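Local coordinates for protein carbohydrate deacetylase Agd3 (Neosartorya fumigata, PDB 6NWZ) that probably removes N-acetyl groups from galactosaminogalactan, the exopolysaccharide of the fungal biofilm, as a metal-binding carbohydrate deacetylase, at residues A[121-132]-A[172-182]; A[141-152]-A[183-194]. One frame throughout, in Å; residues are numbered along the deposited sequence.

Contact 1 (A[121-132]-A[172-182]). With NAG (2-acetamido-2-deoxy-beta-D-glucopyranose), chain C.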
loop_
_atom_site.group_PDB
_atom_site.type_symbol
_atom_site.label_atom_id
_atom_site.label_comp_id
_atom_site.label_asym_id
_atom_site.label_seq_id
_atom_site.Cartn_x
_atom_site.Cartn_y
_atom_site.Cartn_z
ATOM N N VAL A 121 -11.722 -20.210 -13.536
ATOM C CA VAL A 121 -12.480 -21.020 -14.479
ATOM C C VAL A 121 -11.777 -22.359 -14.672
ATOM O O VAL A 121 -10.553 -22.474 -14.546
ATOM C CB VAL A 121 -12.676 -20.305 -15.837
ATOM C CG1 VAL A 121 -13.472 -19.022 -15.650
ATOM C CG2 VAL A 121 -11.337 -20.018 -16.499
ATOM N N TYR A 122 -12.576 -23.376 -14.970
ATOM C CA TYR A 122 -12.061 -24.719 -15.212
ATOM C C TYR A 122 -11.640 -24.846 -16.672
ATOM O O TYR A 122 -12.374 -24.400 -17.559
ATOM C CB TYR A 122 -13.129 -25.760 -14.865
ATOM C CG TYR A 122 -12.720 -27.200 -15.101
ATOM C CD1 TYR A 122 -12.011 -27.913 -14.140
ATOM C CD2 TYR A 122 -13.061 -27.854 -16.281
ATOM C CE1 TYR A 122 -11.640 -29.240 -14.355
ATOM C CE2 TYR A 122 -12.697 -29.176 -16.505
ATOM C CZ TYR A 122 -11.989 -29.863 -15.541
ATOM O OH TYR A 122 -11.632 -31.174 -15.767
ATOM N N PRO A 123 -10.466 -25.431 -16.960
ATOM C CA PRO A 123 -9.998 -25.503 -18.353
ATOM C C PRO A 123 -10.916 -26.328 -19.241
ATOM O O PRO A 123 -11.065 -27.539 -19.058
ATOM C CB PRO A 123 -8.610 -26.145 -18.230
ATOM C CG PRO A 123 -8.623 -26.852 -16.918
ATOM C CD PRO A 123 -9.508 -26.035 -16.022
ATOM N N GLY A 124 -11.531 -25.665 -20.214
ATOM C CA GLY A 124 -12.438 -26.314 -21.126
ATOM C C GLY A 124 -12.255 -25.801 -22.536
ATOM O O GLY A 124 -11.370 -24.982 -22.809
ATOM N N PRO A 125 -13.093 -26.272 -23.462
ATOM C CA PRO A 125 -12.951 -25.845 -24.864
ATOM C C PRO A 125 -13.112 -24.347 -25.062
ATOM O O PRO A 125 -12.490 -23.783 -25.969
ATOM C CB PRO A 125 -14.057 -26.630 -25.581
ATOM C CG PRO A 125 -14.359 -27.780 -24.680
ATOM C CD PRO A 125 -14.178 -27.250 -23.293
ATOM N N LYS A 126 -13.927 -23.684 -24.235
ATOM C CA LYS A 126 -14.094 -22.238 -24.341
ATOM C C LYS A 126 -12.808 -21.483 -24.035
ATOM O O LYS A 126 -12.711 -20.291 -24.347
ATOM C CB LYS A 126 -15.204 -21.770 -23.398
ATOM C CG LYS A 126 -16.566 -22.364 -23.699
ATOM C CD LYS A 126 -17.431 -22.396 -22.451
ATOM C CE LYS A 126 -16.710 -23.106 -21.312
ATOM N NZ LYS A 126 -16.161 -24.436 -21.715
ATOM N N PHE A 127 -11.822 -22.142 -23.427
ATOM C CA PHE A 127 -10.544 -21.519 -23.115
ATOM C C PHE A 127 -9.392 -22.204 -23.838
ATOM O O PHE A 127 -8.229 -22.023 -23.462
ATOM C CB PHE A 127 -10.309 -21.516 -21.605
ATOM C CG PHE A 127 -11.451 -20.938 -20.823
ATOM C CD1 PHE A 127 -11.788 -19.599 -20.951
ATOM C CD2 PHE A 127 -12.197 -21.733 -19.971
ATOM C CE1 PHE A 127 -12.841 -19.064 -20.236
ATOM C CE2 PHE A 127 -13.248 -21.206 -19.254
ATOM C CZ PHE A 127 -13.573 -19.869 -19.385
ATOM N N GLY A 128 -9.702 -22.996 -24.864
ATOM C CA GLY A 128 -8.677 -23.594 -25.702
ATOM C C GLY A 128 -7.774 -24.572 -24.987
ATOM O O GLY A 128 -6.622 -24.755 -25.398
ATOM N N ALA A 129 -8.266 -25.214 -23.930
ATOM C CA ALA A 129 -7.444 -26.123 -23.147
ATOM C C ALA A 129 -8.318 -27.211 -22.540
ATOM O O ALA A 129 -9.547 -27.121 -22.524
ATOM C CB ALA A 129 -6.676 -25.379 -22.048
ATOM N N SER A 130 -7.658 -28.249 -22.038
ATOM C CA SER A 130 -8.310 -29.323 -21.308
ATOM C C SER A 130 -7.540 -29.594 -20.027
ATOM O O SER A 130 -6.321 -29.402 -19.960
ATOM C CB SER A 130 -8.388 -30.605 -22.129
ATOM O OG SER A 130 -7.114 -30.916 -22.665
ATOM N N ALA A 131 -8.262 -30.047 -19.011
ATOM C CA ALA A 131 -7.624 -30.368 -17.745
ATOM C C ALA A 131 -6.760 -31.611 -17.889
ATOM O O ALA A 131 -7.146 -32.583 -18.546
ATOM C CB ALA A 131 -8.675 -30.583 -16.660
ATOM N N VAL A 132 -5.577 -31.578 -17.270
ATOM C CA VAL A 132 -4.756 -32.772 -17.140
ATOM C C VAL A 132 -5.477 -33.840 -16.330
ATOM O O VAL A 132 -5.021 -34.988 -16.279
ATOM C CB VAL A 132 -3.388 -32.408 -16.514
ATOM C CG1 VAL A 132 -2.394 -33.531 -16.687
ATOM C CG2 VAL A 132 -2.834 -31.147 -17.148
ATOM N N TYR A 172 -6.419 -25.751 -11.510
ATOM C CA TYR A 172 -6.586 -26.935 -12.351
ATOM C C TYR A 172 -5.466 -26.965 -13.382
ATOM O O TYR A 172 -5.494 -26.201 -14.361
ATOM C CB TYR A 172 -7.945 -26.949 -13.046
ATOM C CG TYR A 172 -9.126 -26.661 -12.148
ATOM C CD1 TYR A 172 -9.549 -25.356 -11.931
ATOM C CD2 TYR A 172 -9.827 -27.691 -11.529
ATOM C CE1 TYR A 172 -10.629 -25.079 -11.118
ATOM C CE2 TYR A 172 -10.913 -27.422 -10.710
ATOM C CZ TYR A 172 -11.308 -26.111 -10.510
ATOM O OH TYR A 172 -12.385 -25.819 -9.701
ATOM N N PRO A 173 -4.463 -27.819 -13.195
ATOM C CA PRO A 173 -3.424 -27.973 -14.219
ATOM C C PRO A 173 -4.038 -28.331 -15.563
ATOM O O PRO A 173 -4.891 -29.216 -15.661
ATOM C CB PRO A 173 -2.555 -29.104 -13.666
ATOM C CG PRO A 173 -2.738 -29.010 -12.183
ATOM C CD PRO A 173 -4.170 -28.600 -11.982
ATOM N N ALA A 174 -3.606 -27.628 -16.607
ATOM C CA ALA A 174 -4.273 -27.667 -17.898
ATOM C C ALA A 174 -3.283 -27.978 -19.010
ATOM O O ALA A 174 -2.063 -27.950 -18.821
ATOM C CB ALA A 174 -4.984 -26.341 -18.190
ATOM N N THR A 175 -3.840 -28.259 -20.190
ATOM C CA THR A 175 -3.066 -28.528 -21.397
ATOM C C THR A 175 -3.703 -27.798 -22.571
ATOM O O THR A 175 -4.884 -28.012 -22.863
ATOM C CB THR A 175 -3.002 -30.029 -21.683
ATOM O OG1 THR A 175 -2.376 -30.696 -20.580
ATOM C CG2 THR A 175 -2.215 -30.296 -22.959
ATOM N N ILE A 176 -2.926 -26.944 -23.245
ATOM C CA ILE A 176 -3.428 -26.263 -24.434
ATOM C C ILE A 176 -3.697 -27.290 -25.523
ATOM O O ILE A 176 -2.849 -28.140 -25.823
ATOM C CB ILE A 176 -2.432 -25.195 -24.905
ATOM C CG1 ILE A 176 -2.241 -24.137 -23.821
ATOM C CG2 ILE A 176 -2.902 -24.550 -26.205
ATOM C CD1 ILE A 176 -1.343 -23.003 -24.243
ATOM N N SER A 177 -4.885 -27.214 -26.126
ATOM C CA SER A 177 -5.314 -28.227 -27.081
ATOM C C SER A 177 -5.105 -27.831 -28.539
ATOM O O SER A 177 -4.974 -28.718 -29.386
ATOM C CB SER A 177 -6.791 -28.577 -26.853
ATOM O OG SER A 177 -7.581 -27.410 -26.756
ATOM N N ASN A 178 -5.064 -26.538 -28.855
ATOM C CA ASN A 178 -4.772 -26.082 -30.216
ATOM C C ASN A 178 -3.895 -24.840 -30.096
ATOM O O ASN A 178 -4.388 -23.759 -29.760
ATOM C CB ASN A 178 -6.054 -25.800 -30.995
ATOM C CG ASN A 178 -5.791 -25.310 -32.414
ATOM O OD1 ASN A 178 -4.667 -25.373 -32.913
ATOM N ND2 ASN A 178 -6.840 -24.823 -33.071
ATOM N N SER A 179 -2.597 -24.996 -30.375
ATOM C CA SER A 179 -1.641 -23.912 -30.155
ATOM C C SER A 179 -1.738 -22.802 -31.190
ATOM O O SER A 179 -0.972 -21.836 -31.097
ATOM C CB SER A 179 -0.215 -24.459 -30.135
ATOM O OG SER A 179 0.120 -25.035 -31.383
ATOM N N SER A 180 -2.639 -22.911 -32.164
ATOM C CA SER A 180 -2.836 -21.864 -33.156
ATOM C C SER A 180 -3.834 -20.799 -32.715
ATOM O O SER A 180 -3.885 -19.732 -33.336
ATOM C CB SER A 180 -3.292 -22.476 -34.482
ATOM O OG SER A 180 -2.232 -23.198 -35.084
ATOM N N ASN A 181 -4.622 -21.052 -31.666
ATOM C CA ASN A 181 -5.523 -20.045 -31.121
ATOM C C ASN A 181 -5.315 -19.779 -29.637
ATOM O O ASN A 181 -5.982 -18.896 -29.087
ATOM C CB ASN A 181 -6.989 -20.441 -31.361
ATOM C CG ASN A 181 -7.358 -21.769 -30.718
ATOM O OD1 ASN A 181 -6.821 -22.153 -29.677
ATOM N ND2 ASN A 181 -8.286 -22.477 -31.344
ATOM N N THR A 182 -4.421 -20.512 -28.975
ATOM C CA THR A 182 -4.225 -20.397 -27.537
ATOM C C THR A 182 -2.742 -20.515 -27.224
ATOM O O THR A 182 -2.095 -21.485 -27.632
ATOM C CB THR A 182 -5.009 -21.485 -26.788
ATOM O OG1 THR A 182 -6.406 -21.381 -27.100
ATOM C CG2 THR A 182 -4.812 -21.354 -25.287
HETATM C C1 NAG C . -6.722 -24.315 -34.416
HETATM C C2 NAG C . -7.480 -25.173 -35.435
HETATM C C3 NAG C . -7.385 -24.554 -36.828
HETATM C C4 NAG C . -7.823 -23.095 -36.804
HETATM C C5 NAG C . -7.028 -22.334 -35.749
HETATM C C6 NAG C . -7.462 -20.892 -35.598
HETATM C C7 NAG C . -7.758 -27.611 -35.398
HETATM C C8 NAG C . -7.061 -28.939 -35.430
HETATM N N2 NAG C . -6.969 -26.534 -35.452
HETATM O O3 NAG C . -8.207 -25.298 -37.722
HETATM O O4 NAG C . -7.599 -22.496 -38.076
HETATM O O5 NAG C . -7.203 -22.960 -34.470
HETATM O O6 NAG C . -8.790 -20.785 -35.106
HETATM O O7 NAG C . -8.980 -27.519 -35.322
#
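Gly128 O is gripped twice by a single residue. Ser177 N donates to Gly128 O in an almost straight hydrogen bond (3.1 Å, 175° at the hydrogen), and Ser177 OG adds a weak one. The hydroxyl reaches that oxygen because it stands between its own backbone N and carbonyl carbon (chi1 49°). Gly128, with a positive phi, also lies against Thr182, whose OG1 approaches Gly128 CA to 3.5 Å. Thr182 OG1 donates to Asn181 OD1 (2.7 Å) and is further bonded to Asn204. From Gly128 the chain runs into 129-131, which pairs with 174-176 as a small two-stranded antiparallel sheet of the CBM87 region, a carbohydrate-binding family. Ser130 and Thr175 form its hydrogen-bonded pair, Thr175 N meeting Ser130 O at 2.7 Å, and Val132 N prolongs the pairing to Pro173 O. At one end the rings of Tyr122 and Tyr172 make a T-shaped stack, planes at 77°: the CD1 edge of Tyr122 stands over the face of Tyr172, 3.4 Å from its CD2. Pro123 fills the angle beside them, its CD on Tyr172 CB and its CB 3.6 Å from Ala174 CB. At the other end Asn178 carries the N-linked glycan, ND2 being bonded to NAG C1, while its OD1 accepts from Ser180 N in an Asx turn. Asn181 ND2 lies 3.3 Å from the sugar's ring oxygen O5.

Contact 2 (A[141-152]-A[183-194]); sequences VEQLLSFTDTSD and KEIAQFAPNAVT
Strands 144-147 and 183-188 run antiparallel, their axes 4.7 Å apart at the closest and their directions 162° from each other. They are neighbours in the CBM87 region, where 164-165 pairs with the first and 198-206 with the second. Ser146 and Gln187 form the hydrogen-bonded pair, flanked by the non-hydrogen-bonded pairs Leu145-Phe188 and Phe147-Ala186. These four flanking side chains share one face of the sheet; Leu145 CD1 packs on Ala186 CB (3.8 Å), and both Leu145 and Phe147 also meet Leu229 of helix 224-237. Gln187, on the face it shares with Ser146, lies against Thr148 CG2 through its CB, and its NE2 donates to Glu184 OE2, while Glu184 OE1 is held by Thr199.

Past Phe188 the bond from Ala189 N to Leu144 O (2.7 Å) continues the pairing, and the amides of Gln143 and Asn191 join beside and beyond it. Gln143, extended with its CG anti to the backbone N (chi1 -174°), sends NE2 to Ala189 O (3.2 Å) and has its OE1 bonded to His171. The amide of Asn191 stacks on that of Gln143, the planes only 11° apart. Asn191 ND2 donates to Glu142 O (3.1 Å), an acceptor lying in the amide plane, and Asn191 OD1 receives Thr194 N in an Asx motif, so both ends of the group are engaged.

At the far end Lys183 joins two acids. Asp149 OD1 accepts from Ser151 N in an Asx turn and additionally from Ser151 OG; proximity to the ammonium probably favours the charged form of both carboxylates. Lys183 NZ meets Asp152 OD2 at its syn lone pair (2.7 Å), but approaches Asp149 OD2 from above the carboxylate plane (2.9 Å), and a water links that same Asp149 OD2 to Glu184 O.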
loop_
_atom_site.group_PDB
_atom_site.type_symbol
_atom_site.label_atom_id
_atom_site.label_comp_id
_atom_site.label_asym_id
_atom_site.label_seq_id
_atom_site.Cartn_x
_atom_site.Cartn_y
_atom_site.Cartn_z
ATOM N N VAL A 141 -0.212 -28.285 0.691
ATOM C CA VAL A 141 0.476 -28.814 -0.481
ATOM C C VAL A 141 0.769 -27.650 -1.416
ATOM O O VAL A 141 -0.152 -26.989 -1.915
ATOM C CB VAL A 141 -0.355 -29.901 -1.183
ATOM C CG1 VAL A 141 0.445 -30.537 -2.313
ATOM C CG2 VAL A 141 -0.813 -30.961 -0.185
ATOM N N GLU A 142 2.053 -27.395 -1.647
ATOM C CA GLU A 142 2.496 -26.268 -2.452
ATOM C C GLU A 142 2.634 -26.672 -3.915
ATOM O O GLU A 142 3.018 -27.802 -4.229
ATOM C CB GLU A 142 3.833 -25.741 -1.923
ATOM C CG GLU A 142 4.481 -24.668 -2.776
ATOM C CD GLU A 142 3.753 -23.345 -2.687
ATOM O OE1 GLU A 142 3.886 -22.675 -1.643
ATOM O OE2 GLU A 142 3.043 -22.985 -3.652
ATOM N N GLN A 143 2.296 -25.743 -4.807
ATOM C CA GLN A 143 2.618 -25.867 -6.224
ATOM C C GLN A 143 3.037 -24.494 -6.714
ATOM O O GLN A 143 2.238 -23.554 -6.681
ATOM C CB GLN A 143 1.437 -26.397 -7.044
ATOM C CG GLN A 143 1.794 -26.669 -8.503
ATOM C CD GLN A 143 0.768 -27.531 -9.214
ATOM O OE1 GLN A 143 -0.436 -27.350 -9.044
ATOM N NE2 GLN A 143 1.243 -28.482 -10.011
ATOM N N LEU A 144 4.284 -24.378 -7.155
ATOM C CA LEU A 144 4.815 -23.091 -7.568
ATOM C C LEU A 144 4.239 -22.678 -8.914
ATOM O O LEU A 144 4.019 -23.511 -9.798
ATOM C CB LEU A 144 6.338 -23.141 -7.633
ATOM C CG LEU A 144 6.981 -23.355 -6.262
ATOM C CD1 LEU A 144 8.473 -23.160 -6.350
ATOM C CD2 LEU A 144 6.372 -22.413 -5.234
ATOM N N LEU A 145 3.988 -21.379 -9.055
ATOM C CA LEU A 145 3.404 -20.790 -10.251
ATOM C C LEU A 145 4.295 -19.650 -10.721
ATOM O O LEU A 145 4.867 -18.927 -9.902
ATOM C CB LEU A 145 1.984 -20.279 -9.968
ATOM C CG LEU A 145 1.351 -19.221 -10.874
ATOM C CD1 LEU A 145 1.096 -19.787 -12.244
ATOM C CD2 LEU A 145 0.058 -18.726 -10.273
ATOM N N SER A 146 4.418 -19.493 -12.037
ATOM C CA SER A 146 5.254 -18.430 -12.575
ATOM C C SER A 146 4.782 -18.065 -13.973
ATOM O O SER A 146 4.294 -18.918 -14.719
ATOM C CB SER A 146 6.722 -18.845 -12.625
ATOM O OG SER A 146 6.910 -19.798 -13.653
ATOM N N PHE A 147 4.945 -16.789 -14.321
ATOM C CA PHE A 147 4.713 -16.348 -15.689
ATOM C C PHE A 147 5.849 -16.817 -16.586
ATOM O O PHE A 147 7.026 -16.629 -16.262
ATOM C CB PHE A 147 4.591 -14.825 -15.757
ATOM C CG PHE A 147 3.276 -14.302 -15.263
ATOM C CD1 PHE A 147 2.114 -14.531 -15.982
ATOM C CD2 PHE A 147 3.202 -13.586 -14.083
ATOM C CE1 PHE A 147 0.901 -14.057 -15.526
ATOM C CE2 PHE A 147 1.995 -13.109 -13.623
ATOM C CZ PHE A 147 0.842 -13.345 -14.344
ATOM N N THR A 148 5.498 -17.435 -17.713
ATOM C CA THR A 148 6.488 -17.884 -18.675
ATOM C C THR A 148 6.577 -16.984 -19.898
ATOM O O THR A 148 7.535 -17.103 -20.669
ATOM C CB THR A 148 6.185 -19.317 -19.116
ATOM O OG1 THR A 148 4.858 -19.382 -19.651
ATOM C CG2 THR A 148 6.295 -20.254 -17.931
ATOM N N ASP A 149 5.616 -16.085 -20.085
ATOM C CA ASP A 149 5.631 -15.174 -21.224
ATOM C C ASP A 149 4.840 -13.934 -20.828
ATOM O O ASP A 149 3.625 -14.011 -20.620
ATOM C CB ASP A 149 5.048 -15.843 -22.467
ATOM C CG ASP A 149 5.147 -14.973 -23.711
ATOM O OD1 ASP A 149 5.745 -13.877 -23.647
ATOM O OD2 ASP A 149 4.618 -15.391 -24.762
ATOM N N THR A 150 5.533 -12.804 -20.708
ATOM C CA THR A 150 4.917 -11.528 -20.374
ATOM C C THR A 150 4.901 -10.568 -21.555
ATOM O O THR A 150 4.645 -9.375 -21.366
ATOM C CB THR A 150 5.640 -10.884 -19.189
ATOM O OG1 THR A 150 7.013 -10.648 -19.530
ATOM C CG2 THR A 150 5.581 -11.797 -17.983
ATOM N N SER A 151 5.159 -11.063 -22.770
ATOM C CA SER A 151 5.265 -10.202 -23.942
ATOM C C SER A 151 3.931 -9.604 -24.372
ATOM O O SER A 151 3.930 -8.666 -25.175
ATOM C CB SER A 151 5.872 -10.981 -25.107
ATOM O OG SER A 151 5.023 -12.050 -25.487
ATOM N N ASP A 152 2.807 -10.114 -23.875
ATOM C CA ASP A 152 1.509 -9.552 -24.217
ATOM C C ASP A 152 1.108 -8.393 -23.314
ATOM O O ASP A 152 0.144 -7.685 -23.629
ATOM C CB ASP A 152 0.431 -10.640 -24.170
ATOM C CG ASP A 152 0.648 -11.724 -25.214
ATOM O OD1 ASP A 152 0.220 -11.531 -26.371
ATOM O OD2 ASP A 152 1.254 -12.766 -24.884
ATOM N N LYS A 183 -2.209 -19.529 -26.502
ATOM C CA LYS A 183 -0.833 -19.539 -26.026
ATOM C C LYS A 183 -0.817 -19.584 -24.504
ATOM O O LYS A 183 -1.777 -19.188 -23.839
ATOM C CB LYS A 183 -0.058 -18.305 -26.506
ATOM C CG LYS A 183 -0.514 -17.011 -25.856
ATOM C CD LYS A 183 0.228 -15.818 -26.415
ATOM C CE LYS A 183 1.685 -15.828 -26.008
ATOM N NZ LYS A 183 2.362 -14.586 -26.467
ATOM N N GLU A 184 0.296 -20.063 -23.957
ATOM C CA GLU A 184 0.485 -20.167 -22.516
ATOM C C GLU A 184 1.282 -18.968 -22.012
ATOM O O GLU A 184 2.310 -18.613 -22.598
ATOM C CB GLU A 184 1.202 -21.472 -22.164
ATOM C CG GLU A 184 1.845 -21.479 -20.787
ATOM C CD GLU A 184 2.512 -22.801 -20.449
ATOM O OE1 GLU A 184 1.821 -23.844 -20.435
ATOM O OE2 GLU A 184 3.733 -22.795 -20.194
ATOM N N ILE A 185 0.801 -18.343 -20.939
ATOM C CA ILE A 185 1.516 -17.242 -20.305
ATOM C C ILE A 185 1.962 -17.562 -18.885
ATOM O O ILE A 185 2.854 -16.871 -18.364
ATOM C CB ILE A 185 0.681 -15.941 -20.313
ATOM C CG1 ILE A 185 -0.534 -16.079 -19.396
ATOM C CG2 ILE A 185 0.239 -15.579 -21.720
ATOM C CD1 ILE A 185 -1.254 -14.774 -19.144
ATOM N N ALA A 186 1.378 -18.565 -18.230
ATOM C CA ALA A 186 1.775 -18.968 -16.890
ATOM C C ALA A 186 1.794 -20.487 -16.813
ATOM O O ALA A 186 1.127 -21.178 -17.588
ATOM C CB ALA A 186 0.840 -18.394 -15.817
ATOM N N GLN A 187 2.551 -21.003 -15.851
ATOM C CA GLN A 187 2.836 -22.430 -15.813
ATOM C C GLN A 187 2.933 -22.901 -14.369
ATOM O O GLN A 187 3.568 -22.243 -13.539
ATOM C CB GLN A 187 4.134 -22.723 -16.575
ATOM C CG GLN A 187 4.549 -24.170 -16.631
ATOM C CD GLN A 187 5.726 -24.386 -17.560
ATOM O OE1 GLN A 187 6.846 -24.636 -17.115
ATOM N NE2 GLN A 187 5.477 -24.290 -18.858
ATOM N N PHE A 188 2.282 -24.026 -14.074
ATOM C CA PHE A 188 2.418 -24.669 -12.775
ATOM C C PHE A 188 3.671 -25.533 -12.763
ATOM O O PHE A 188 3.857 -26.385 -13.638
ATOM C CB PHE A 188 1.198 -25.534 -12.456
ATOM C CG PHE A 188 -0.064 -24.756 -12.238
ATOM C CD1 PHE A 188 -0.126 -23.771 -11.268
ATOM C CD2 PHE A 188 -1.192 -25.015 -13.002
ATOM C CE1 PHE A 188 -1.292 -23.054 -11.063
ATOM C CE2 PHE A 188 -2.363 -24.304 -12.798
ATOM C CZ PHE A 188 -2.411 -23.319 -11.830
ATOM N N ALA A 189 4.524 -25.317 -11.769
ATOM C CA ALA A 189 5.713 -26.128 -11.617
ATOM C C ALA A 189 5.346 -27.517 -11.102
ATOM O O ALA A 189 4.292 -27.705 -10.489
ATOM C CB ALA A 189 6.692 -25.454 -10.658
ATOM N N PRO A 190 6.191 -28.513 -11.354
ATOM C CA PRO A 190 5.976 -29.827 -10.741
ATOM C C PRO A 190 6.065 -29.737 -9.225
ATOM O O PRO A 190 6.652 -28.811 -8.660
ATOM C CB PRO A 190 7.107 -30.683 -11.322
ATOM C CG PRO A 190 7.477 -29.999 -12.599
ATOM C CD PRO A 190 7.289 -28.534 -12.337
ATOM N N ASN A 191 5.458 -30.720 -8.559
ATOM C CA ASN A 191 5.458 -30.752 -7.103
ATOM C C ASN A 191 5.315 -32.181 -6.601
ATOM O O ASN A 191 5.700 -33.126 -7.295
ATOM C CB ASN A 191 4.341 -29.867 -6.542
ATOM C CG ASN A 191 2.957 -30.333 -6.959
ATOM O OD1 ASN A 191 2.808 -31.120 -7.892
ATOM N ND2 ASN A 191 1.933 -29.838 -6.269
ATOM N N ALA A 192 4.760 -32.346 -5.396
ATOM C CA ALA A 192 4.621 -33.680 -4.822
ATOM C C ALA A 192 3.524 -34.484 -5.508
ATOM O O ALA A 192 3.615 -35.714 -5.581
ATOM C CB ALA A 192 4.339 -33.581 -3.324
ATOM N N VAL A 193 2.488 -33.819 -6.009
ATOM C CA VAL A 193 1.382 -34.513 -6.661
ATOM C C VAL A 193 1.661 -34.730 -8.144
ATOM O O VAL A 193 1.363 -35.797 -8.685
ATOM C CB VAL A 193 0.070 -33.730 -6.442
ATOM C CG1 VAL A 193 -1.116 -34.499 -7.010
ATOM C CG2 VAL A 193 -0.136 -33.431 -4.965
ATOM N N THR A 194 2.237 -33.736 -8.818
ATOM C CA THR A 194 2.462 -33.778 -10.257
ATOM C C THR A 194 3.952 -33.869 -10.558
ATOM O O THR A 194 4.769 -33.191 -9.928
ATOM C CB THR A 194 1.884 -32.539 -10.947
ATOM O OG1 THR A 194 0.622 -32.203 -10.358
ATOM C CG2 THR A 194 1.684 -32.809 -12.432
HETATM O O HOH W 1 6.132 -26.632 -7.026
HETATM O O HOH W 2 6.437 -22.135 -13.191
HETATM O O HOH W 3 3.846 -18.146 -24.710
#

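Followed from the N terminus, the chain supplies the first halves of both contacts in turn, 121-132 and then 141-152, before either is closed. Segment 172-182 returns to close contact 1 across a loop of 39 residues, and 183-194 follows at once to close contact 2 across 30. The two loops therefore cross rather than nest. The glycosylated turn after strand 174-176 redirects the chain into strand 182-188; contact 1 forms a small two-stranded sheet, and contact 2 pairs strands 144-147 and 182-188 next to it. They also touch directly: Ile176 CD1 packs on the backbone of Lys183 and Glu184, and Pro173 rests against the ring of Phe188. Strand 198-206 borders both contacts.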